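Local coordinates for integral membrane indolylacetylinositol arabinosyltransferase EmbC (Mycolicibacterium smegmatis, PDB 7BVE), which probably transfers arabinose units to build the arabinan polymers of the mycobacterial cell wall, at residues V738-N743 with E947-Q952; L862-A867 with P942-E947; W989-D994 with G1038-L1043. All blocks are in the same frame, centred on the assembly; numbering follows the deposited sequence.

Interaction 1. Residues V738-N743 with E947-Q952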
loop_
_atom_site.group_PDB
_atom_site.type_symbol
_atom_site.label_atom_id
_atom_site.label_comp_id
_atom_site.label_asym_id
_atom_site.label_seq_id
_atom_site.Cartn_x
_atom_site.Cartn_y
_atom_site.Cartn_z
ATOM N N VAL A 738 18.905 -27.777 23.513
ATOM C CA VAL A 738 19.146 -28.478 22.256
ATOM C C VAL A 738 19.355 -29.953 22.552
ATOM O O VAL A 738 20.221 -30.306 23.357
ATOM C CB VAL A 738 20.375 -27.905 21.519
ATOM C CG1 VAL A 738 20.760 -28.770 20.356
ATOM C CG2 VAL A 738 20.104 -26.506 21.021
ATOM N N GLU A 739 18.574 -30.820 21.909
ATOM C CA GLU A 739 18.852 -32.253 21.926
ATOM C C GLU A 739 19.579 -32.654 20.650
ATOM O O GLU A 739 19.100 -32.416 19.540
ATOM C CB GLU A 739 17.593 -33.088 22.133
ATOM C CG GLU A 739 16.422 -32.849 21.230
ATOM C CD GLU A 739 15.386 -33.923 21.416
ATOM O OE1 GLU A 739 15.696 -34.919 22.103
ATOM O OE2 GLU A 739 14.256 -33.765 20.914
ATOM N N GLN A 740 20.756 -33.244 20.820
ATOM C CA GLN A 740 21.522 -33.713 19.678
ATOM C C GLN A 740 20.936 -35.004 19.130
ATOM O O GLN A 740 20.535 -35.075 17.965
ATOM C CB GLN A 740 22.974 -33.911 20.091
ATOM C CG GLN A 740 23.708 -32.635 20.397
ATOM C CD GLN A 740 25.110 -32.897 20.873
ATOM O OE1 GLN A 740 25.496 -34.038 21.099
ATOM N NE2 GLN A 740 25.889 -31.843 21.015
ATOM N N ASN A 741 20.874 -36.035 19.964
ATOM C CA ASN A 741 20.372 -37.342 19.559
ATOM C C ASN A 741 18.898 -37.430 19.940
ATOM O O ASN A 741 18.561 -37.444 21.125
ATOM C CB ASN A 741 21.181 -38.446 20.231
ATOM C CG ASN A 741 20.978 -39.794 19.585
ATOM O OD1 ASN A 741 20.278 -39.914 18.582
ATOM N ND2 ASN A 741 21.581 -40.824 20.165
ATOM N N ALA A 742 18.021 -37.505 18.941
ATOM C CA ALA A 742 16.586 -37.590 19.179
ATOM C C ALA A 742 16.103 -39.008 19.442
ATOM O O ALA A 742 14.893 -39.232 19.480
ATOM C CB ALA A 742 15.814 -37.003 17.999
ATOM N N ASN A 743 17.010 -39.966 19.625
ATOM C CA ASN A 743 16.656 -41.352 19.898
ATOM C C ASN A 743 17.005 -41.760 21.320
ATOM O O ASN A 743 17.036 -42.953 21.628
ATOM C CB ASN A 743 17.364 -42.283 18.916
ATOM C CG ASN A 743 16.984 -42.015 17.487
ATOM O OD1 ASN A 743 17.816 -41.604 16.681
ATOM N ND2 ASN A 743 15.721 -42.246 17.159
ATOM N N GLU A 947 16.812 -35.405 26.456
ATOM C CA GLU A 947 17.970 -35.029 27.259
ATOM C C GLU A 947 18.605 -33.811 26.609
ATOM O O GLU A 947 19.187 -33.914 25.525
ATOM C CB GLU A 947 18.958 -36.183 27.356
ATOM C CG GLU A 947 18.415 -37.369 28.104
ATOM C CD GLU A 947 19.379 -38.522 28.123
ATOM O OE1 GLU A 947 20.421 -38.431 27.445
ATOM O OE2 GLU A 947 19.095 -39.524 28.809
ATOM N N LEU A 948 18.502 -32.664 27.272
ATOM C CA LEU A 948 18.740 -31.372 26.654
ATOM C C LEU A 948 20.049 -30.757 27.137
ATOM O O LEU A 948 20.427 -30.894 28.301
ATOM C CB LEU A 948 17.578 -30.431 26.958
ATOM C CG LEU A 948 16.226 -30.923 26.453
ATOM C CD1 LEU A 948 15.119 -30.048 26.963
ATOM C CD2 LEU A 948 16.200 -30.949 24.961
ATOM N N ARG A 949 20.740 -30.081 26.221
ATOM C CA ARG A 949 21.913 -29.271 26.518
ATOM C C ARG A 949 21.687 -27.893 25.926
ATOM O O ARG A 949 20.816 -27.708 25.079
ATOM C CB ARG A 949 23.193 -29.869 25.935
ATOM C CG ARG A 949 23.559 -31.231 26.470
ATOM C CD ARG A 949 24.814 -31.753 25.805
ATOM N NE ARG A 949 25.996 -30.998 26.206
ATOM C CZ ARG A 949 27.190 -31.114 25.634
ATOM N NH1 ARG A 949 27.367 -31.949 24.622
ATOM N NH2 ARG A 949 28.206 -30.388 26.071
ATOM N N THR A 950 22.472 -26.919 26.365
ATOM C CA THR A 950 22.273 -25.577 25.845
ATOM C C THR A 950 22.924 -25.438 24.478
ATOM O O THR A 950 23.758 -26.247 24.077
ATOM C CB THR A 950 22.824 -24.529 26.805
ATOM O OG1 THR A 950 24.225 -24.730 26.986
ATOM C CG2 THR A 950 22.150 -24.643 28.140
ATOM N N LEU A 951 22.522 -24.398 23.751
ATOM C CA LEU A 951 23.067 -24.166 22.419
ATOM C C LEU A 951 24.508 -23.686 22.460
ATOM O O LEU A 951 25.230 -23.865 21.484
ATOM C CB LEU A 951 22.179 -23.173 21.669
ATOM C CG LEU A 951 22.359 -22.806 20.199
ATOM C CD1 LEU A 951 21.014 -22.560 19.592
ATOM C CD2 LEU A 951 23.188 -21.557 20.043
ATOM N N GLN A 952 24.949 -23.097 23.567
ATOM C CA GLN A 952 26.337 -22.676 23.696
ATOM C C GLN A 952 27.268 -23.864 23.884
ATOM O O GLN A 952 28.438 -23.797 23.498
ATOM C CB GLN A 952 26.452 -21.686 24.857
ATOM C CG GLN A 952 27.813 -21.061 25.107
ATOM C CD GLN A 952 28.307 -20.202 23.961
ATOM O OE1 GLN A 952 27.527 -19.555 23.272
ATOM N NE2 GLN A 952 29.617 -20.162 23.780
#
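V738 and R949 face each other as an antiparallel hydrogen-bonded pair, their CA atoms 5.1 Å apart, and main-chain bonds define the contact. R949 N donates to V738 O at 2.9 Å with an N-H...O angle of 168°. The return bond from V738 N to R949 O completes the pair, although its modelled length is too short to be trusted. One residue further, the CA atoms of E739 and L948 are 4.8 Å apart. This pairing adds 949-950 as an outermost strand to the mixed six-stranded sheet of the C-terminal domain, where 736-738 separates it from strand 1020-1029; beyond T950, the N-cap, the chain turns into helix 951-954.

Apolar packing flanks the bridge. With CG1 of V738 anti to the backbone N (chi1 170°), CG2 falls beside that N and points to the start of the helix, 4.0 Å from L951 CB. On the other flank L948 CD2 lies 3.8 Å from E739 CB, the two side chains set obliquely.

E739 OE2 is hydrogen-bonded to the hydroxyl of Y1028 on strand 1020-1029. Q740 NE2 comes within 3.9 Å of R949 NH1, its amide turned 62° from the guanidinium plane, while R949 NE has a long, weak ion pair with E953.

Interaction 2. Residues L862-A867 with P942-E947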
loop_
_atom_site.group_PDB
_atom_site.type_symbol
_atom_site.label_atom_id
_atom_site.label_comp_id
_atom_site.label_asym_id
_atom_site.label_seq_id
_atom_site.Cartn_x
_atom_site.Cartn_y
_atom_site.Cartn_z
ATOM N N LEU A 862 10.597 -31.803 30.016
ATOM C CA LEU A 862 9.656 -31.894 28.904
ATOM C C LEU A 862 9.308 -33.344 28.630
ATOM O O LEU A 862 10.156 -34.229 28.777
ATOM C CB LEU A 862 10.227 -31.260 27.645
ATOM C CG LEU A 862 10.249 -29.755 27.535
ATOM C CD1 LEU A 862 10.944 -29.381 26.271
ATOM C CD2 LEU A 862 8.843 -29.209 27.516
ATOM N N LEU A 863 8.070 -33.571 28.210
ATOM C CA LEU A 863 7.633 -34.820 27.603
ATOM C C LEU A 863 7.206 -34.510 26.178
ATOM O O LEU A 863 6.328 -33.671 25.962
ATOM C CB LEU A 863 6.470 -35.411 28.391
ATOM C CG LEU A 863 5.840 -36.723 27.962
ATOM C CD1 LEU A 863 6.804 -37.868 28.125
ATOM C CD2 LEU A 863 4.608 -36.947 28.788
ATOM N N VAL A 864 7.836 -35.162 25.205
ATOM C CA VAL A 864 7.684 -34.777 23.806
ATOM C C VAL A 864 7.194 -35.971 22.995
ATOM O O VAL A 864 7.743 -37.072 23.106
ATOM C CB VAL A 864 9.004 -34.234 23.213
ATOM C CG1 VAL A 864 8.789 -33.766 21.800
ATOM C CG2 VAL A 864 9.552 -33.100 24.026
ATOM N N VAL A 865 6.151 -35.755 22.190
ATOM C CA VAL A 865 5.806 -36.647 21.091
ATOM C C VAL A 865 5.933 -35.853 19.801
ATOM O O VAL A 865 5.819 -34.624 19.807
ATOM C CB VAL A 865 4.391 -37.255 21.223
ATOM C CG1 VAL A 865 4.248 -37.991 22.531
ATOM C CG2 VAL A 865 3.316 -36.209 21.086
ATOM N N SER A 866 6.211 -36.545 18.706
ATOM C CA SER A 866 6.288 -35.924 17.393
ATOM C C SER A 866 5.013 -36.227 16.621
ATOM O O SER A 866 4.457 -37.321 16.734
ATOM C CB SER A 866 7.496 -36.435 16.618
ATOM O OG SER A 866 8.697 -36.140 17.296
ATOM N N ALA A 867 4.554 -35.267 15.830
ATOM C CA ALA A 867 3.273 -35.434 15.171
ATOM C C ALA A 867 3.239 -34.649 13.873
ATOM O O ALA A 867 3.838 -33.580 13.763
ATOM C CB ALA A 867 2.134 -34.990 16.081
ATOM N N PRO A 942 6.000 -42.720 19.339
ATOM C CA PRO A 942 5.914 -42.925 20.774
ATOM C C PRO A 942 6.509 -41.816 21.662
ATOM O O PRO A 942 7.253 -41.042 21.166
ATOM C CB PRO A 942 6.592 -44.277 20.937
ATOM C CG PRO A 942 7.552 -44.341 19.811
ATOM C CD PRO A 942 6.906 -43.605 18.671
ATOM N N PRO A 943 6.109 -41.689 22.948
ATOM C CA PRO A 943 6.589 -40.672 23.877
ATOM C C PRO A 943 8.084 -40.709 24.169
ATOM O O PRO A 943 8.642 -41.747 24.252
ATOM C CB PRO A 943 6.017 -41.099 25.210
ATOM C CG PRO A 943 4.759 -41.720 24.817
ATOM C CD PRO A 943 5.136 -42.526 23.600
ATOM N N ARG A 944 8.583 -39.569 24.594
ATOM C CA ARG A 944 10.002 -39.311 24.716
ATOM C C ARG A 944 10.221 -38.237 25.767
ATOM O O ARG A 944 9.508 -37.232 25.786
ATOM C CB ARG A 944 10.546 -38.873 23.354
ATOM C CG ARG A 944 12.013 -38.615 23.272
ATOM C CD ARG A 944 12.353 -38.224 21.858
ATOM N NE ARG A 944 11.711 -36.976 21.476
ATOM C CZ ARG A 944 11.670 -36.517 20.233
ATOM N NH1 ARG A 944 11.074 -35.375 19.948
ATOM N NH2 ARG A 944 12.228 -37.210 19.266
ATOM N N ILE A 945 11.184 -38.464 26.655
ATOM C CA ILE A 945 11.673 -37.400 27.528
ATOM C C ILE A 945 13.069 -37.020 27.053
ATOM O O ILE A 945 14.028 -37.779 27.259
ATOM C CB ILE A 945 11.677 -37.808 29.006
ATOM C CG1 ILE A 945 10.245 -37.970 29.501
ATOM C CG2 ILE A 945 12.335 -36.746 29.843
ATOM C CD1 ILE A 945 10.148 -38.519 30.885
ATOM N N PRO A 946 13.221 -35.880 26.392
ATOM C CA PRO A 946 14.504 -35.535 25.786
ATOM C C PRO A 946 15.556 -35.143 26.808
ATOM O O PRO A 946 15.249 -34.630 27.884
ATOM C CB PRO A 946 14.146 -34.352 24.890
ATOM C CG PRO A 946 12.923 -33.802 25.457
ATOM C CD PRO A 946 12.163 -34.951 25.981
ATOM N N GLU A 947 16.812 -35.405 26.456
ATOM C CA GLU A 947 17.970 -35.029 27.259
ATOM C C GLU A 947 18.605 -33.811 26.609
ATOM O O GLU A 947 19.187 -33.914 25.525
ATOM C CB GLU A 947 18.958 -36.183 27.356
ATOM C CG GLU A 947 18.415 -37.369 28.104
ATOM C CD GLU A 947 19.379 -38.522 28.123
ATOM O OE1 GLU A 947 20.421 -38.431 27.445
ATOM O OE2 GLU A 947 19.095 -39.524 28.809
#
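The side chains of V864 and R944 run alongside each other in one direction, over a single antiparallel bridge between their backbones. V864 N donates to R944 O at 2.7 Å with an N-H...O angle of 177°. Strand 862-867 belongs to an antiparallel sheet in a C-terminal domain probably of the galactose-binding-like type; strand 907-912 pairs with one of its edges, and the proline-rich loop 942-947 lies along the other.

The two branches of V864 have different neighbours. CG1, anti to the backbone N (chi1 -176°), meets R944 NH1 at 3.4 Å, at the guanidinium edge and near its plane. CG2 touches P946 CG at 3.7 Å, the valine and the proline ring crossing at about a right angle.

L863 and V865 pack with other parts of the loop. L863 CD1 reaches I945 CG1 obliquely at 3.7 Å, and V865 CG1 lies 3.8 Å from P943 CA; behind these residues stand I923 and L925 of strand 922-928.

R944 runs extended from its backbone and bends only at chi3, 64°, which brings the guanidinium back along the strand toward S866. Its terminal nitrogens have weak hydrogen bonds with N908 and with the carbonyl of A742. The hydroxyl of S866 is hydrogen-bonded to N908 OD1. S866 OG stands 3.6 Å from R944 NH1, oblique to the guanidinium.

Interaction 3. Residues W989-D994 with G1038-L1043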
loop_
_atom_site.group_PDB
_atom_site.type_symbol
_atom_site.label_atom_id
_atom_site.label_comp_id
_atom_site.label_asym_id
_atom_site.label_seq_id
_atom_site.Cartn_x
_atom_site.Cartn_y
_atom_site.Cartn_z
ATOM N N TRP A 989 26.600 -24.859 10.845
ATOM C CA TRP A 989 25.323 -24.673 11.506
ATOM C C TRP A 989 24.592 -23.541 10.807
ATOM O O TRP A 989 25.160 -22.840 9.975
ATOM C CB TRP A 989 25.510 -24.349 12.993
ATOM C CG TRP A 989 26.152 -25.437 13.797
ATOM C CD1 TRP A 989 27.465 -25.545 14.127
ATOM C CD2 TRP A 989 25.500 -26.559 14.389
ATOM N NE1 TRP A 989 27.675 -26.672 14.874
ATOM C CE2 TRP A 989 26.479 -27.311 15.050
ATOM C CE3 TRP A 989 24.180 -27.001 14.422
ATOM C CZ2 TRP A 989 26.181 -28.474 15.733
ATOM C CZ3 TRP A 989 23.889 -28.145 15.103
ATOM C CH2 TRP A 989 24.880 -28.876 15.744
ATOM N N ARG A 990 23.327 -23.356 11.148
ATOM C CA ARG A 990 22.573 -22.211 10.665
ATOM C C ARG A 990 21.516 -21.853 11.698
ATOM O O ARG A 990 20.845 -22.738 12.224
ATOM C CB ARG A 990 21.910 -22.497 9.322
ATOM C CG ARG A 990 21.171 -21.313 8.788
ATOM C CD ARG A 990 20.374 -21.616 7.569
ATOM N NE ARG A 990 19.474 -20.505 7.301
ATOM C CZ ARG A 990 18.533 -20.513 6.362
ATOM N NH1 ARG A 990 18.362 -21.581 5.604
ATOM N NH2 ARG A 990 17.753 -19.458 6.202
ATOM N N ILE A 991 21.368 -20.565 11.989
ATOM C CA ILE A 991 20.376 -20.080 12.940
ATOM C C ILE A 991 19.400 -19.178 12.200
ATOM O O ILE A 991 19.814 -18.248 11.504
ATOM C CB ILE A 991 21.040 -19.344 14.118
ATOM C CG1 ILE A 991 21.933 -20.308 14.886
ATOM C CG2 ILE A 991 20.010 -18.801 15.056
ATOM C CD1 ILE A 991 22.842 -19.651 15.847
ATOM N N LEU A 992 18.111 -19.453 12.349
ATOM C CA LEU A 992 17.051 -18.765 11.636
ATOM C C LEU A 992 16.190 -17.970 12.610
ATOM O O LEU A 992 16.239 -18.201 13.821
ATOM C CB LEU A 992 16.158 -19.759 10.880
ATOM C CG LEU A 992 16.664 -20.551 9.682
ATOM C CD1 LEU A 992 17.385 -21.808 10.107
ATOM C CD2 LEU A 992 15.526 -20.883 8.783
ATOM N N PRO A 993 15.399 -17.007 12.119
ATOM C CA PRO A 993 14.330 -16.439 12.944
ATOM C C PRO A 993 13.111 -17.344 12.998
ATOM O O PRO A 993 13.156 -18.481 12.524
ATOM C CB PRO A 993 14.000 -15.122 12.235
ATOM C CG PRO A 993 15.158 -14.834 11.412
ATOM C CD PRO A 993 15.686 -16.141 10.971
ATOM N N ASP A 994 12.009 -16.858 13.567
ATOM C CA ASP A 994 10.763 -17.613 13.533
ATOM C C ASP A 994 10.208 -17.663 12.111
ATOM O O ASP A 994 10.724 -17.029 11.192
ATOM C CB ASP A 994 9.743 -17.019 14.498
ATOM C CG ASP A 994 9.444 -15.561 14.220
ATOM O OD1 ASP A 994 10.180 -14.915 13.448
ATOM O OD2 ASP A 994 8.435 -15.062 14.760
ATOM N N GLY A 1038 12.737 -19.294 16.912
ATOM C CA GLY A 1038 13.530 -19.488 15.725
ATOM C C GLY A 1038 13.787 -20.974 15.537
ATOM O O GLY A 1038 13.020 -21.794 16.045
ATOM N N SER A 1039 14.866 -21.302 14.831
ATOM C CA SER A 1039 15.218 -22.697 14.624
ATOM C C SER A 1039 16.704 -22.829 14.332
ATOM O O SER A 1039 17.366 -21.848 14.012
ATOM C CB SER A 1039 14.390 -23.319 13.497
ATOM O OG SER A 1039 14.598 -22.666 12.269
ATOM N N LEU A 1040 17.207 -24.053 14.459
ATOM C CA LEU A 1040 18.603 -24.408 14.258
ATOM C C LEU A 1040 18.698 -25.552 13.256
ATOM O O LEU A 1040 17.835 -26.427 13.219
ATOM C CB LEU A 1040 19.241 -24.825 15.583
ATOM C CG LEU A 1040 20.711 -25.223 15.637
ATOM C CD1 LEU A 1040 21.594 -24.047 15.314
ATOM C CD2 LEU A 1040 21.053 -25.794 16.980
ATOM N N GLN A 1041 19.747 -25.540 12.432
ATOM C CA GLN A 1041 19.962 -26.578 11.434
ATOM C C GLN A 1041 21.407 -27.047 11.457
ATOM O O GLN A 1041 22.314 -26.302 11.824
ATOM C CB GLN A 1041 19.623 -26.088 10.029
ATOM C CG GLN A 1041 18.176 -25.796 9.809
ATOM C CD GLN A 1041 17.902 -25.328 8.415
ATOM O OE1 GLN A 1041 18.815 -25.167 7.618
ATOM N NE2 GLN A 1041 16.638 -25.104 8.107
ATOM N N ARG A 1042 21.616 -28.298 11.055
ATOM C CA ARG A 1042 22.936 -28.828 10.737
ATOM C C ARG A 1042 23.145 -28.691 9.242
ATOM O O ARG A 1042 22.196 -28.839 8.472
ATOM C CB ARG A 1042 23.080 -30.296 11.134
ATOM C CG ARG A 1042 23.220 -30.543 12.597
ATOM C CD ARG A 1042 23.276 -32.017 12.927
ATOM N NE ARG A 1042 21.985 -32.649 12.696
ATOM C CZ ARG A 1042 21.766 -33.955 12.776
ATOM N NH1 ARG A 1042 22.756 -34.777 13.090
ATOM N NH2 ARG A 1042 20.555 -34.441 12.538
ATOM N N LEU A 1043 24.371 -28.417 8.832
ATOM C CA LEU A 1043 24.707 -28.356 7.419
ATOM C C LEU A 1043 25.723 -29.447 7.109
ATOM O O LEU A 1043 26.824 -29.450 7.665
ATOM C CB LEU A 1043 25.237 -26.974 7.052
ATOM C CG LEU A 1043 24.240 -25.830 7.218
ATOM C CD1 LEU A 1043 24.889 -24.523 6.870
ATOM C CD2 LEU A 1043 23.011 -26.029 6.387
#
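Q1041 O accepts a hydrogen bond from R990 N at 3.2 Å, bent to 140°, and a weaker CA-H...O contact from W989 CA at 3.4 Å. The reciprocal bond, Q1041 N to R990 O, measures 3.0 Å, and L992 N is also hydrogen-bonded to S1039 O. These bonds join strands 989-992 and 1039-1045 as antiparallel neighbours inside the mixed sheet of the C-terminal domain, their segment directions 159° apart. Strand 961-963 follows beyond 989-992, and 1020-1029 beyond 1039-1045.

One face of the pair carries W989, I991, L1040 and R1042. L1040 CG stands anti to the backbone N (chi1 -179°), and its CD1 fits between I991 CG1, at 3.8 Å, and W989 CE3, at 4.0 Å. The aliphatic CG of R1042 packs against W989 CZ3 at 3.5 Å, while its NH2 makes a weak hydrogen bond to S1023.

On the other face R990 and Q1041 lie alongside, and L992 CG lies above one face of the R990 guanidinium, offset toward its rim; R990 NE has a weak, long ion pair with D964. At the end of the pairing G1038 CA approaches P993 O at 3.4 Å.

With all three cross-strand hydrogen bonds made by main-chain atoms, the pairing is fixed by the backbone; one face packs W989 against L1040 and the aliphatic part of R1042, while the other mixes R990 and Q1041 with L992.

Interactions 1 and 2 have centres 12 Å apart and share E947: the chain leaves the loop beside strand 862-867 and passes directly into the edge strand paired with V738. Across this junction L948 CD1 lies 4.3 Å from L862 CD1, and E739 OE2 lies 3.7 Å from R944 NH1, a long and weak approach of opposite charges. Interaction 3 belongs to the same sheet as interaction 1, 14 Å away by centres, and L1040 CD2 lies 4.2 Å from V738 CG2. Interactions 2 and 3 do not touch; their nearest atoms are about 11 Å apart. Interaction 3 stays outside the drug site: the side chain of P993 is about 12 Å from bound ethambutol, whose pocket includes W965 and V1004.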